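Local atomic coordinates of dTDP-4-dehydrorhamnose 3,5-epimerase (PDB entry 3RYK), a protein that epimerises dTDP-4-dehydro-6-deoxyglucose at carbons 3 and 5 of its sugar ring, a step on the route to dTDP-L-rhamnose. Residues S74-A79 / F145-P150; G80-L85 / P186-K191; L85-N90 / S168-N173; A104-I109 / I179-T184. One frame throughout, in Å; residues are numbered along the deposited sequence.

Contact 1. Residues S74-A79 / F145-P150; sequences SYSAEA and FCTLVP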
loop_
_atom_site.group_PDB
_atom_site.type_symbol
_atom_site.label_atom_id
_atom_site.label_comp_id
_atom_site.label_asym_id
_atom_site.label_seq_id
_atom_site.Cartn_x
_atom_site.Cartn_y
_atom_site.Cartn_z
ATOM N N SER A 74 -9.329 2.597 0.661
ATOM C CA SER A 74 -10.668 3.040 0.322
ATOM C C SER A 74 -11.064 2.544 -1.067
ATOM O O SER A 74 -10.403 2.873 -2.046
ATOM C CB SER A 74 -10.717 4.572 0.360
ATOM O OG SER A 74 -11.919 5.084 -0.174
ATOM N N TYR A 75 -12.112 1.726 -1.138
ATOM C CA TYR A 75 -12.633 1.208 -2.401
ATOM C C TYR A 75 -13.974 1.890 -2.646
ATOM O O TYR A 75 -14.820 1.962 -1.720
ATOM C CB TYR A 75 -12.785 -0.331 -2.444
ATOM C CG TYR A 75 -13.634 -0.784 -3.628
ATOM C CD1 TYR A 75 -13.118 -0.881 -4.925
ATOM C CD2 TYR A 75 -14.971 -1.094 -3.444
ATOM C CE1 TYR A 75 -13.941 -1.282 -6.012
ATOM C CE2 TYR A 75 -15.794 -1.490 -4.499
ATOM C CZ TYR A 75 -15.301 -1.587 -5.767
ATOM O OH TYR A 75 -16.180 -1.981 -6.762
ATOM N N SER A 76 -14.154 2.407 -3.861
ATOM C CA SER A 76 -15.383 3.084 -4.279
ATOM C C SER A 76 -15.818 2.448 -5.609
ATOM O O SER A 76 -15.141 2.569 -6.638
ATOM C CB SER A 76 -15.168 4.581 -4.440
ATOM O OG SER A 76 -14.731 5.193 -3.240
ATOM N N ALA A 77 -16.943 1.751 -5.586
ATOM C CA ALA A 77 -17.439 1.078 -6.774
ATOM C C ALA A 77 -17.852 1.999 -7.937
ATOM O O ALA A 77 -17.549 1.711 -9.095
ATOM C CB ALA A 77 -18.609 0.143 -6.402
ATOM N N GLU A 78 -18.496 3.119 -7.628
ATOM C CA GLU A 78 -18.978 4.038 -8.653
ATOM C C GLU A 78 -18.169 5.315 -8.804
ATOM O O GLU A 78 -17.683 5.858 -7.812
ATOM C CB GLU A 78 -20.424 4.442 -8.298
ATOM C CG GLU A 78 -21.462 3.406 -8.740
ATOM C CD GLU A 78 -22.793 3.475 -7.992
ATOM O OE1 GLU A 78 -22.983 2.622 -7.098
ATOM O OE2 GLU A 78 -23.621 4.378 -8.243
ATOM N N ALA A 79 -18.019 5.777 -10.049
ATOM C CA ALA A 79 -17.316 7.032 -10.328
ATOM C C ALA A 79 -18.164 8.132 -9.692
ATOM O O ALA A 79 -19.388 7.996 -9.582
ATOM C CB ALA A 79 -17.214 7.293 -11.807
ATOM N N PHE A 145 -11.618 13.501 -1.664
ATOM C CA PHE A 145 -11.439 13.216 -3.082
ATOM C C PHE A 145 -12.709 12.757 -3.799
ATOM O O PHE A 145 -13.691 12.324 -3.164
ATOM C CB PHE A 145 -10.330 12.179 -3.282
ATOM C CG PHE A 145 -10.622 10.829 -2.667
ATOM C CD1 PHE A 145 -11.367 9.879 -3.368
ATOM C CD2 PHE A 145 -10.116 10.490 -1.433
ATOM C CE1 PHE A 145 -11.622 8.625 -2.826
ATOM C CE2 PHE A 145 -10.358 9.226 -0.884
ATOM C CZ PHE A 145 -11.115 8.298 -1.583
ATOM N N CYS A 146 -12.673 12.860 -5.125
ATOM C CA CYS A 146 -13.775 12.447 -6.002
ATOM C C CYS A 146 -13.213 11.423 -6.969
ATOM O O CYS A 146 -12.244 11.705 -7.684
ATOM C CB CYS A 146 -14.359 13.636 -6.775
ATOM S SG CYS A 146 -15.801 13.258 -7.808
ATOM N N THR A 147 -13.811 10.237 -7.003
ATOM C CA THR A 147 -13.348 9.181 -7.903
ATOM C C THR A 147 -13.789 9.559 -9.311
ATOM O O THR A 147 -14.912 9.994 -9.524
ATOM C CB THR A 147 -13.842 7.805 -7.458
ATOM O OG1 THR A 147 -15.278 7.767 -7.483
ATOM C CG2 THR A 147 -13.355 7.512 -6.019
ATOM N N LEU A 148 -12.912 9.379 -10.294
ATOM C CA LEU A 148 -13.239 9.763 -11.659
ATOM C C LEU A 148 -13.723 8.639 -12.575
ATOM O O LEU A 148 -14.260 8.904 -13.656
ATOM C CB LEU A 148 -11.977 10.398 -12.279
ATOM C CG LEU A 148 -11.346 11.573 -11.517
ATOM C CD1 LEU A 148 -10.141 12.100 -12.385
ATOM C CD2 LEU A 148 -12.310 12.712 -11.187
ATOM N N VAL A 149 -13.534 7.397 -12.157
ATOM C CA VAL A 149 -13.939 6.232 -12.937
ATOM C C VAL A 149 -14.354 5.149 -11.971
ATOM O O VAL A 149 -13.946 5.190 -10.813
ATOM C CB VAL A 149 -12.755 5.694 -13.780
ATOM C CG1 VAL A 149 -12.393 6.694 -14.848
ATOM C CG2 VAL A 149 -11.558 5.357 -12.878
ATOM N N PRO A 150 -15.129 4.164 -12.433
ATOM C CA PRO A 150 -15.538 3.093 -11.515
ATOM C C PRO A 150 -14.363 2.295 -10.965
ATOM O O PRO A 150 -13.244 2.309 -11.526
ATOM C CB PRO A 150 -16.391 2.164 -12.391
ATOM C CG PRO A 150 -16.737 2.940 -13.597
ATOM C CD PRO A 150 -15.764 4.051 -13.755
HETATM O O HOH W 1 -14.818 4.843 -7.939
#

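Contact 2. Residues G80-L85 / P186-K191; sequences GTIRGL and PILSDK. With POP (pyrophosphate 2-), chain C.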
loop_
_atom_site.group_PDB
_atom_site.type_symbol
_atom_site.label_atom_id
_atom_site.label_comp_id
_atom_site.label_asym_id
_atom_site.label_seq_id
_atom_site.Cartn_x
_atom_site.Cartn_y
_atom_site.Cartn_z
ATOM N N GLY A 80 -17.538 9.239 -9.309
ATOM C CA GLY A 80 -18.269 10.342 -8.688
ATOM C C GLY A 80 -18.599 10.137 -7.218
ATOM O O GLY A 80 -19.556 10.742 -6.685
ATOM N N THR A 81 -17.845 9.269 -6.559
ATOM C CA THR A 81 -18.023 9.008 -5.148
ATOM C C THR A 81 -17.121 10.009 -4.431
ATOM O O THR A 81 -15.941 10.149 -4.763
ATOM C CB THR A 81 -17.600 7.578 -4.759
ATOM O OG1 THR A 81 -18.391 6.630 -5.484
ATOM C CG2 THR A 81 -17.740 7.334 -3.249
ATOM N N ILE A 82 -17.671 10.747 -3.479
ATOM C CA ILE A 82 -16.880 11.708 -2.717
ATOM C C ILE A 82 -16.616 11.230 -1.298
ATOM O O ILE A 82 -17.547 10.907 -0.545
ATOM C CB ILE A 82 -17.455 13.144 -2.730
ATOM C CG1 ILE A 82 -17.142 13.817 -4.069
ATOM C CG2 ILE A 82 -16.807 14.000 -1.658
ATOM C CD1 ILE A 82 -17.581 15.260 -4.154
ATOM N N ARG A 83 -15.330 11.182 -0.963
ATOM C CA ARG A 83 -14.842 10.769 0.349
ATOM C C ARG A 83 -14.195 12.002 1.012
ATOM O O ARG A 83 -13.104 12.434 0.601
ATOM C CB ARG A 83 -13.812 9.652 0.208
ATOM C CG ARG A 83 -14.289 8.387 -0.522
ATOM C CD ARG A 83 -15.442 7.669 0.151
ATOM N NE ARG A 83 -15.718 6.424 -0.563
ATOM C CZ ARG A 83 -16.604 5.502 -0.197
ATOM N NH1 ARG A 83 -17.348 5.670 0.896
ATOM N NH2 ARG A 83 -16.741 4.401 -0.929
ATOM N N GLY A 84 -14.861 12.572 2.013
ATOM C CA GLY A 84 -14.371 13.763 2.734
ATOM C C GLY A 84 -15.341 14.942 2.733
ATOM O O GLY A 84 -16.546 14.744 2.479
ATOM N N LEU A 85 -14.874 16.168 3.025
ATOM C CA LEU A 85 -13.469 16.518 3.374
ATOM C C LEU A 85 -13.205 16.194 4.845
ATOM O O LEU A 85 -13.832 16.798 5.708
ATOM C CB LEU A 85 -13.226 18.025 3.172
ATOM C CG LEU A 85 -13.321 18.701 1.801
ATOM C CD1 LEU A 85 -13.300 20.220 1.955
ATOM C CD2 LEU A 85 -12.193 18.216 0.890
ATOM N N PRO A 186 -22.779 14.047 -6.342
ATOM C CA PRO A 186 -21.858 13.046 -5.805
ATOM C C PRO A 186 -22.456 11.941 -4.970
ATOM O O PRO A 186 -23.475 12.156 -4.286
ATOM C CB PRO A 186 -20.912 13.864 -4.918
ATOM C CG PRO A 186 -21.580 15.143 -4.684
ATOM C CD PRO A 186 -22.492 15.398 -5.831
ATOM N N ILE A 187 -21.843 10.762 -5.054
ATOM C CA ILE A 187 -22.264 9.610 -4.267
ATOM C C ILE A 187 -21.572 9.886 -2.926
ATOM O O ILE A 187 -20.365 9.919 -2.839
ATOM C CB ILE A 187 -21.872 8.278 -4.918
ATOM C CG1 ILE A 187 -22.652 8.137 -6.228
ATOM C CG2 ILE A 187 -22.150 7.104 -3.971
ATOM C CD1 ILE A 187 -22.092 7.147 -7.198
ATOM N N LEU A 188 -22.358 10.146 -1.890
ATOM C CA LEU A 188 -21.847 10.453 -0.566
ATOM C C LEU A 188 -22.553 9.634 0.480
ATOM O O LEU A 188 -23.707 9.273 0.285
ATOM C CB LEU A 188 -22.185 11.915 -0.249
ATOM C CG LEU A 188 -21.567 13.001 -1.127
ATOM C CD1 LEU A 188 -22.295 14.344 -1.062
ATOM C CD2 LEU A 188 -20.127 13.106 -0.721
ATOM N N SER A 189 -21.869 9.346 1.580
ATOM C CA SER A 189 -22.502 8.606 2.661
ATOM C C SER A 189 -23.314 9.662 3.412
ATOM O O SER A 189 -23.029 10.872 3.317
ATOM C CB SER A 189 -21.480 7.945 3.579
ATOM O OG SER A 189 -20.662 8.912 4.207
ATOM N N ASP A 190 -24.329 9.224 4.150
ATOM C CA ASP A 190 -25.147 10.169 4.918
ATOM C C ASP A 190 -24.283 10.984 5.876
ATOM O O ASP A 190 -24.510 12.184 6.056
ATOM C CB ASP A 190 -26.258 9.451 5.685
ATOM C CG ASP A 190 -27.333 8.883 4.778
ATOM O OD1 ASP A 190 -27.325 9.163 3.563
ATOM O OD2 ASP A 190 -28.224 8.184 5.296
ATOM N N LYS A 191 -23.283 10.320 6.467
ATOM C CA LYS A 191 -22.350 10.950 7.395
ATOM C C LYS A 191 -21.595 12.067 6.693
ATOM O O LYS A 191 -21.333 13.116 7.267
ATOM C CB LYS A 191 -21.302 9.950 7.841
ATOM C CG LYS A 191 -21.813 8.707 8.551
ATOM C CD LYS A 191 -20.663 7.747 8.822
ATOM C CE LYS A 191 -19.560 8.349 9.678
ATOM N NZ LYS A 191 -18.477 7.388 9.939
HETATM P P1 POP C . -15.544 6.977 7.416
HETATM O O1 POP C . -15.204 5.692 8.140
HETATM O O2 POP C . -15.023 8.133 8.245
HETATM O O3 POP C . -14.902 6.985 6.048
HETATM O O POP C . -17.157 7.112 7.326
HETATM P P2 POP C . -18.078 6.902 6.008
HETATM O O4 POP C . -18.481 8.267 5.499
HETATM O O5 POP C . -19.319 6.135 6.398
HETATM O O6 POP C . -17.380 6.133 4.908
HETATM O O HOH W 2 -18.926 9.828 1.249
#

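Contact 3. Residues L85-N90 / S168-N173; sequences LHFQKN and SGVLWN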
loop_
_atom_site.group_PDB
_atom_site.type_symbol
_atom_site.label_atom_id
_atom_site.label_comp_id
_atom_site.label_asym_id
_atom_site.label_seq_id
_atom_site.Cartn_x
_atom_site.Cartn_y
_atom_site.Cartn_z
ATOM N N LEU A 85 -14.874 16.168 3.025
ATOM C CA LEU A 85 -13.469 16.518 3.374
ATOM C C LEU A 85 -13.205 16.194 4.845
ATOM O O LEU A 85 -13.832 16.798 5.708
ATOM C CB LEU A 85 -13.226 18.025 3.172
ATOM C CG LEU A 85 -13.321 18.701 1.801
ATOM C CD1 LEU A 85 -13.300 20.220 1.955
ATOM C CD2 LEU A 85 -12.193 18.216 0.890
ATOM N N HIS A 86 -12.266 15.281 5.104
ATOM C CA HIS A 86 -11.898 14.839 6.457
ATOM C C HIS A 86 -10.696 15.519 7.115
ATOM O O HIS A 86 -9.783 15.983 6.443
ATOM C CB HIS A 86 -11.541 13.336 6.395
ATOM C CG HIS A 86 -10.931 12.796 7.659
ATOM N ND1 HIS A 86 -9.613 13.016 8.001
ATOM C CD2 HIS A 86 -11.443 12.017 8.641
ATOM C CE1 HIS A 86 -9.349 12.425 9.152
ATOM N NE2 HIS A 86 -10.443 11.807 9.560
ATOM N N PHE A 87 -10.714 15.569 8.445
ATOM C CA PHE A 87 -9.610 16.115 9.226
ATOM C C PHE A 87 -9.872 15.589 10.633
ATOM O O PHE A 87 -11.022 15.561 11.093
ATOM C CB PHE A 87 -9.392 17.629 9.183
ATOM C CG PHE A 87 -10.457 18.442 9.842
ATOM C CD1 PHE A 87 -10.372 18.740 11.198
ATOM C CD2 PHE A 87 -11.505 18.957 9.109
ATOM C CE1 PHE A 87 -11.348 19.514 11.810
ATOM C CE2 PHE A 87 -12.476 19.734 9.714
ATOM C CZ PHE A 87 -12.398 20.013 11.062
ATOM N N GLN A 88 -8.827 15.129 11.302
ATOM C CA GLN A 88 -8.992 14.617 12.647
ATOM C C GLN A 88 -8.494 15.755 13.526
ATOM O O GLN A 88 -7.350 16.191 13.388
ATOM C CB GLN A 88 -8.197 13.324 12.842
ATOM C CG GLN A 88 -8.674 12.504 14.016
ATOM C CD GLN A 88 -7.978 11.171 14.137
ATOM O OE1 GLN A 88 -8.557 10.142 13.786
ATOM N NE2 GLN A 88 -6.718 11.183 14.536
ATOM N N LYS A 89 -9.361 16.276 14.397
ATOM C CA LYS A 89 -8.972 17.369 15.280
ATOM C C LYS A 89 -7.945 16.941 16.310
ATOM O O LYS A 89 -7.966 15.794 16.772
ATOM C CB LYS A 89 -10.178 17.922 16.075
ATOM C CG LYS A 89 -11.253 18.700 15.315
ATOM C CD LYS A 89 -12.370 19.118 16.293
ATOM C CE LYS A 89 -13.402 20.087 15.691
ATOM N NZ LYS A 89 -14.126 19.609 14.487
ATOM N N ASN A 90 -7.035 17.855 16.652
ATOM C CA ASN A 90 -6.033 17.571 17.683
ATOM C C ASN A 90 -6.752 17.304 19.008
ATOM O O ASN A 90 -7.933 17.631 19.146
ATOM C CB ASN A 90 -4.937 18.652 17.810
ATOM C CG ASN A 90 -3.684 18.345 16.975
ATOM O OD1 ASN A 90 -3.036 17.307 17.162
ATOM N ND2 ASN A 90 -3.283 19.288 16.145
ATOM N N SER A 168 -13.634 14.424 12.182
ATOM C CA SER A 168 -14.465 15.570 11.794
ATOM C C SER A 168 -14.336 15.827 10.273
ATOM O O SER A 168 -14.014 14.916 9.517
ATOM C CB SER A 168 -14.069 16.799 12.624
ATOM O OG SER A 168 -14.918 17.915 12.379
ATOM N N GLY A 169 -14.623 17.044 9.827
ATOM C CA GLY A 169 -14.530 17.358 8.415
ATOM C C GLY A 169 -15.182 18.654 7.969
ATOM O O GLY A 169 -15.621 19.470 8.792
ATOM N N VAL A 170 -15.239 18.832 6.654
ATOM C CA VAL A 170 -15.833 20.010 6.030
ATOM C C VAL A 170 -16.717 19.530 4.867
ATOM O O VAL A 170 -16.277 18.769 3.999
ATOM C CB VAL A 170 -14.766 21.002 5.530
ATOM C CG1 VAL A 170 -15.429 22.179 4.845
ATOM C CG2 VAL A 170 -13.881 21.468 6.684
ATOM N N LEU A 171 -17.969 19.973 4.849
ATOM C CA LEU A 171 -18.935 19.580 3.804
ATOM C C LEU A 171 -18.338 19.859 2.427
ATOM O O LEU A 171 -17.859 20.970 2.162
ATOM C CB LEU A 171 -20.280 20.308 3.990
ATOM C CG LEU A 171 -21.487 19.858 3.155
ATOM C CD1 LEU A 171 -21.831 18.385 3.428
ATOM C CD2 LEU A 171 -22.705 20.745 3.458
ATOM N N TRP A 172 -18.407 18.844 1.568
ATOM C CA TRP A 172 -17.844 18.909 0.213
ATOM C C TRP A 172 -18.193 20.174 -0.576
ATOM O O TRP A 172 -17.313 20.757 -1.213
ATOM C CB TRP A 172 -18.281 17.678 -0.608
ATOM C CG TRP A 172 -19.722 17.699 -0.982
ATOM C CD1 TRP A 172 -20.796 17.431 -0.179
ATOM C CD2 TRP A 172 -20.252 17.986 -2.276
ATOM N NE1 TRP A 172 -21.963 17.557 -0.899
ATOM C CE2 TRP A 172 -21.653 17.906 -2.187
ATOM C CE3 TRP A 172 -19.675 18.328 -3.502
ATOM C CZ2 TRP A 172 -22.488 18.137 -3.287
ATOM C CZ3 TRP A 172 -20.502 18.565 -4.592
ATOM C CH2 TRP A 172 -21.899 18.470 -4.475
ATOM N N ASN A 173 -19.455 20.610 -0.539
ATOM C CA ASN A 173 -19.865 21.783 -1.312
ATOM C C ASN A 173 -19.894 23.148 -0.590
ATOM O O ASN A 173 -20.549 24.084 -1.053
ATOM C CB ASN A 173 -21.206 21.519 -1.986
ATOM C CG ASN A 173 -22.325 21.315 -0.988
ATOM O OD1 ASN A 173 -22.122 21.446 0.219
ATOM N ND2 ASN A 173 -23.509 21.008 -1.485
#

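Contact 4. Residues A104-I109 / I179-T184; sequences AIYDVI and IPWPVT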
loop_
_atom_site.group_PDB
_atom_site.type_symbol
_atom_site.label_atom_id
_atom_site.label_comp_id
_atom_site.label_asym_id
_atom_site.label_seq_id
_atom_site.Cartn_x
_atom_site.Cartn_y
_atom_site.Cartn_z
ATOM N N ALA A 104 -8.559 6.513 -10.740
ATOM C CA ALA A 104 -8.061 7.870 -10.621
ATOM C C ALA A 104 -9.034 8.702 -9.812
ATOM O O ALA A 104 -10.232 8.411 -9.818
ATOM C CB ALA A 104 -7.884 8.466 -12.002
ATOM N N ILE A 105 -8.496 9.719 -9.131
ATOM C CA ILE A 105 -9.263 10.628 -8.306
ATOM C C ILE A 105 -8.799 12.071 -8.456
ATOM O O ILE A 105 -7.681 12.339 -8.911
ATOM C CB ILE A 105 -9.081 10.274 -6.785
ATOM C CG1 ILE A 105 -7.660 10.641 -6.280
ATOM C CG2 ILE A 105 -9.415 8.834 -6.522
ATOM C CD1 ILE A 105 -7.338 10.167 -4.856
ATOM N N TYR A 106 -9.698 12.980 -8.120
ATOM C CA TYR A 106 -9.442 14.421 -8.092
ATOM C C TYR A 106 -9.415 14.642 -6.601
ATOM O O TYR A 106 -10.460 14.560 -5.950
ATOM C CB TYR A 106 -10.514 15.227 -8.803
ATOM C CG TYR A 106 -10.478 16.735 -8.566
ATOM C CD1 TYR A 106 -9.519 17.548 -9.154
ATOM C CD2 TYR A 106 -11.469 17.353 -7.803
ATOM C CE1 TYR A 106 -9.521 18.931 -8.945
ATOM C CE2 TYR A 106 -11.492 18.742 -7.597
ATOM C CZ TYR A 106 -10.519 19.527 -8.164
ATOM O OH TYR A 106 -10.559 20.904 -7.947
ATOM N N ASP A 107 -8.230 14.891 -6.057
ATOM C CA ASP A 107 -8.030 15.082 -4.643
ATOM C C ASP A 107 -7.853 16.542 -4.261
ATOM O O ASP A 107 -7.077 17.277 -4.882
ATOM C CB ASP A 107 -6.831 14.229 -4.259
ATOM C CG ASP A 107 -6.619 14.142 -2.778
ATOM O OD1 ASP A 107 -6.436 15.172 -2.088
ATOM O OD2 ASP A 107 -6.600 12.988 -2.311
ATOM N N VAL A 108 -8.560 16.955 -3.212
ATOM C CA VAL A 108 -8.502 18.322 -2.761
ATOM C C VAL A 108 -8.008 18.405 -1.324
ATOM O O VAL A 108 -8.309 17.523 -0.508
ATOM C CB VAL A 108 -9.916 18.960 -2.755
ATOM C CG1 VAL A 108 -9.908 20.348 -2.047
ATOM C CG2 VAL A 108 -10.485 19.050 -4.169
ATOM N N ILE A 109 -7.227 19.441 -1.043
ATOM C CA ILE A 109 -6.724 19.676 0.302
ATOM C C ILE A 109 -6.994 21.142 0.571
ATOM O O ILE A 109 -6.905 21.964 -0.339
ATOM C CB ILE A 109 -5.218 19.293 0.559
ATOM C CG1 ILE A 109 -4.238 20.224 -0.151
ATOM C CG2 ILE A 109 -4.969 17.833 0.193
ATOM C CD1 ILE A 109 -2.795 19.849 0.102
ATOM N N ILE A 179 -15.267 24.645 -4.334
ATOM C CA ILE A 179 -14.430 23.679 -5.045
ATOM C C ILE A 179 -15.158 23.180 -6.305
ATOM O O ILE A 179 -16.343 22.815 -6.252
ATOM C CB ILE A 179 -14.012 22.502 -4.127
ATOM C CG1 ILE A 179 -13.266 23.044 -2.904
ATOM C CG2 ILE A 179 -13.149 21.487 -4.905
ATOM C CD1 ILE A 179 -13.076 22.070 -1.780
ATOM N N PRO A 180 -14.460 23.168 -7.460
ATOM C CA PRO A 180 -15.007 22.729 -8.746
ATOM C C PRO A 180 -15.034 21.201 -8.909
ATOM O O PRO A 180 -14.400 20.652 -9.812
ATOM C CB PRO A 180 -14.024 23.348 -9.743
ATOM C CG PRO A 180 -12.748 23.272 -9.030
ATOM C CD PRO A 180 -13.072 23.636 -7.621
ATOM N N TRP A 181 -15.795 20.507 -8.073
ATOM C CA TRP A 181 -15.854 19.059 -8.172
ATOM C C TRP A 181 -16.323 18.626 -9.546
ATOM O O TRP A 181 -17.226 19.245 -10.117
ATOM C CB TRP A 181 -16.796 18.457 -7.122
ATOM C CG TRP A 181 -16.401 18.719 -5.741
ATOM C CD1 TRP A 181 -16.949 19.632 -4.890
ATOM C CD2 TRP A 181 -15.334 18.097 -5.033
ATOM N NE1 TRP A 181 -16.311 19.590 -3.682
ATOM C CE2 TRP A 181 -15.308 18.660 -3.740
ATOM C CE3 TRP A 181 -14.403 17.101 -5.355
ATOM C CZ2 TRP A 181 -14.382 18.272 -2.773
ATOM C CZ3 TRP A 181 -13.479 16.720 -4.385
ATOM C CH2 TRP A 181 -13.477 17.310 -3.110
ATOM N N PRO A 182 -15.724 17.548 -10.088
ATOM C CA PRO A 182 -16.088 17.037 -11.414
ATOM C C PRO A 182 -17.364 16.181 -11.410
ATOM O O PRO A 182 -17.501 15.247 -12.208
ATOM C CB PRO A 182 -14.877 16.187 -11.766
ATOM C CG PRO A 182 -14.429 15.670 -10.465
ATOM C CD PRO A 182 -14.573 16.812 -9.535
ATOM N N VAL A 183 -18.310 16.506 -10.534
ATOM C CA VAL A 183 -19.546 15.758 -10.436
ATOM C C VAL A 183 -20.604 16.717 -9.917
ATOM O O VAL A 183 -20.287 17.664 -9.211
ATOM C CB VAL A 183 -19.392 14.545 -9.471
ATOM C CG1 VAL A 183 -18.931 15.009 -8.099
ATOM C CG2 VAL A 183 -20.675 13.735 -9.387
ATOM N N THR A 184 -21.849 16.491 -10.335
ATOM C CA THR A 184 -22.986 17.319 -9.935
ATOM C C THR A 184 -23.746 16.745 -8.744
ATOM O O THR A 184 -24.120 17.485 -7.817
ATOM C CB THR A 184 -23.951 17.521 -11.140
ATOM O OG1 THR A 184 -23.310 18.349 -12.120
ATOM C CG2 THR A 184 -25.277 18.183 -10.733
#

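Contact 1. Residues S74-A79 / F145-P150
Thr147 and Ser76 meet through methyl and methylene: with chi1 at 62°, the OG1 of Thr147 sits between its own backbone N and carbonyl carbon, while CG2 swings out to lie 3.8 Å from Ser76 CB. Both belong to strands of the jelly-roll-like fold, 70-76 in one sheet and 141-147 in the other, and the two segments meet where these strands run out into loops. A branched threonine suits this place because its methyl packs while its hydroxyl serves the turns. OG1 lies 3.1 Å from Glu78 O, takes a hydrogen bond from Thr81 N, and is hydrogen-bonded to a water. The same water is hydrogen-bonded to Ser76 O (2.6 Å) and Val149 O (3.0 Å), so one molecule ties both turns together where the main chains themselves share no clear bond. Further in, Ser74 OG stands at the edge of the Phe145 ring, near its plane, 3.6 Å from CZ. Ser76 OG accepts from Arg83 NE while also lying beside the threonine methyl. At the outer end small and rigid residues allow close approach: the Ala79 methyl rests on the backbone of Val149, 3.6 Å from its carbonyl C, and touches the proline ring of Pro150, whose CD lies 4.1 Å from Ala79 CB. Ala77 O, in turn, comes within 3.4 Å of Pro150 CA.

Contact 2. Residues G80-L85 / P186-K191
Gly80 and Ile187 are joined by main-chain atoms, Ile187 N donating to Gly80 O over 2.8 Å in a nearly straight bond (170° at the hydrogen). Ile82 N donates to Ile187 O at 2.9 Å, and together the two bonds make a single beta bridge between Thr81 and Ile187. Gly80 has a positive phi of 79°, where a side chain would press on the preceding carbonyl. Farther along, a water replaces direct pairing, donating to Ile82 O and accepting from Ser189 N.

Among the side chains, Ile82 lies alongside Leu188 and Pro186, all pointing the same way; Leu188 CD2 is pressed tightly against Ile82 CB at 3.3 Å, and the tip of Ile82, CD1, meets Pro186 CB at 3.7 Å. These apolar residues suit a buried seam that fastens the C-terminal segment to the start of strand 82-88 in the jelly-roll-like fold. Beyond the seam, segment 186-191 turns polar. Ser189, at an N-cap position, holds OG between its backbone N and carbonyl carbon (chi1 62°), from where it caps Asp192 N and donates to pyrophosphate O4 at 2.6 Å. Lys191 bends at chi3, so that its ammonium reaches round to the bridging oxygen of the same ligand, NZ to O 2.9 Å. Asp167 and Asp192 complete this pyrophosphate pocket.

Contact 3. Residues L85-N90 / S168-N173
Phe87 lays its ring beside Ser168 and Gly169, with chi1 at 68° setting CG between the backbone N and carbonyl carbon and so bringing the ring back over segment 168-173. Ser168 CB sits over one face in a CH-pi contact, 4.2 Å from the ring centroid. Val170 CG2 approaches the rim instead, near the ring plane, 3.8 Å from CE2. Gly169, lacking a side chain, allows the ring close to its peptide, with Phe87 CE2 3.3 Å from Gly169 O. Lys89 stays extended until its last torsion, which turns NZ to within 2.8 Å of Ser168 OG. At the other end of the contact, Leu85 crosses Val170, its CD1 meeting Val170 CB at 3.9 Å; two bulky aliphatic groups suit this buried end. Leu85 follows a cis peptide bond, and its N donates to Val170 O. Ser168 N donates to Phe87 O at 3.0 Å, in a rather bent bond (140°). The weakly bonded strand 167-169 runs antiparallel to 82-88 as the outermost strand of the five-stranded sheet within this chain. The chemistry changes along the contact: backbone hydrogen bonds join the main chains, apolar Leu85 and Val170 pack at the buried end, and Lys89 and the Ser168 hydroxyl put polar groups at the more exposed end.

Contact 4. Residues A104-I109 / I179-T184
Tyr106 is the centre of the first shell, met by all four residues from Ile179 to Pro182. Ring atom CD2 lies 3.6 Å from Pro182 CD and 3.8 Å from Trp181 CE3, which sits at the tyrosine ring edge, in its plane. The Tyr106 ring and the six-membered ring of Trp181 have centroids 5.8 Å apart and planes at 89°. At the far end, Tyr106 OH rests against Pro180 CG at 3.4 Å, the proline crossing the tyrosine at about a right angle. A long aromatic side chain suits this place because it can span several residues of the opposing loop. Two residues along the same strand, Val108 divides its branches: CG1 reaches Ile179 CD1 tip to tip at 3.6 Å, while CG2 packs against Trp181 CH2, also at 3.6 Å. No hydrogen bond crosses the contact.

The irregular segment 179-184 thereby lies against the outer face of the five-stranded sheet of this jelly-roll-like fold, on strand 104-111. Tyr106 and Val108 present their side chains toward it, whereas Asp107 between them turns away and is hydrogen-bonded to His143 NE2.

Further out, Pro180 forms the centre of an inverse gamma turn, with a weak bond from Trp181 N to Ile179 O, and this tight bend brings Ile179 and Trp181 to bear on the same strand. Ile179 CG2 also lies over one face of the indole, toward its rim. The indole is held by Trp172, whose carbonyl O accepts from Trp181 NE1 and whose ring meets it, while Trp122 of strand 122-128 flanks both Tyr106 and Pro180.

Overall arrangement
Contact 2 is the buried one; contacts 1 and 3 are partly buried, and contact 4 lies at the surface. All four reach the five-stranded sheet: contacts 2 and 3 both use strand 82-88 and share Leu85, contact 1 uses its neighbour 141-147, and contact 4 the next strand, 104-111. Backbone hydrogen bonds pair the segments in contacts 2 and 3, alongside apolar packing; a water and a threonine hydroxyl mediate contact 1, and contact 4 relies on side-chain packing alone. Trp172 links three of them, packing on Pro186 and Leu188 of contact 2 and bonding Trp181 of contact 4. Contacts 1 and 2 also touch the second subunit, and contact 2 alone contributes residues to the pyrophosphate pocket.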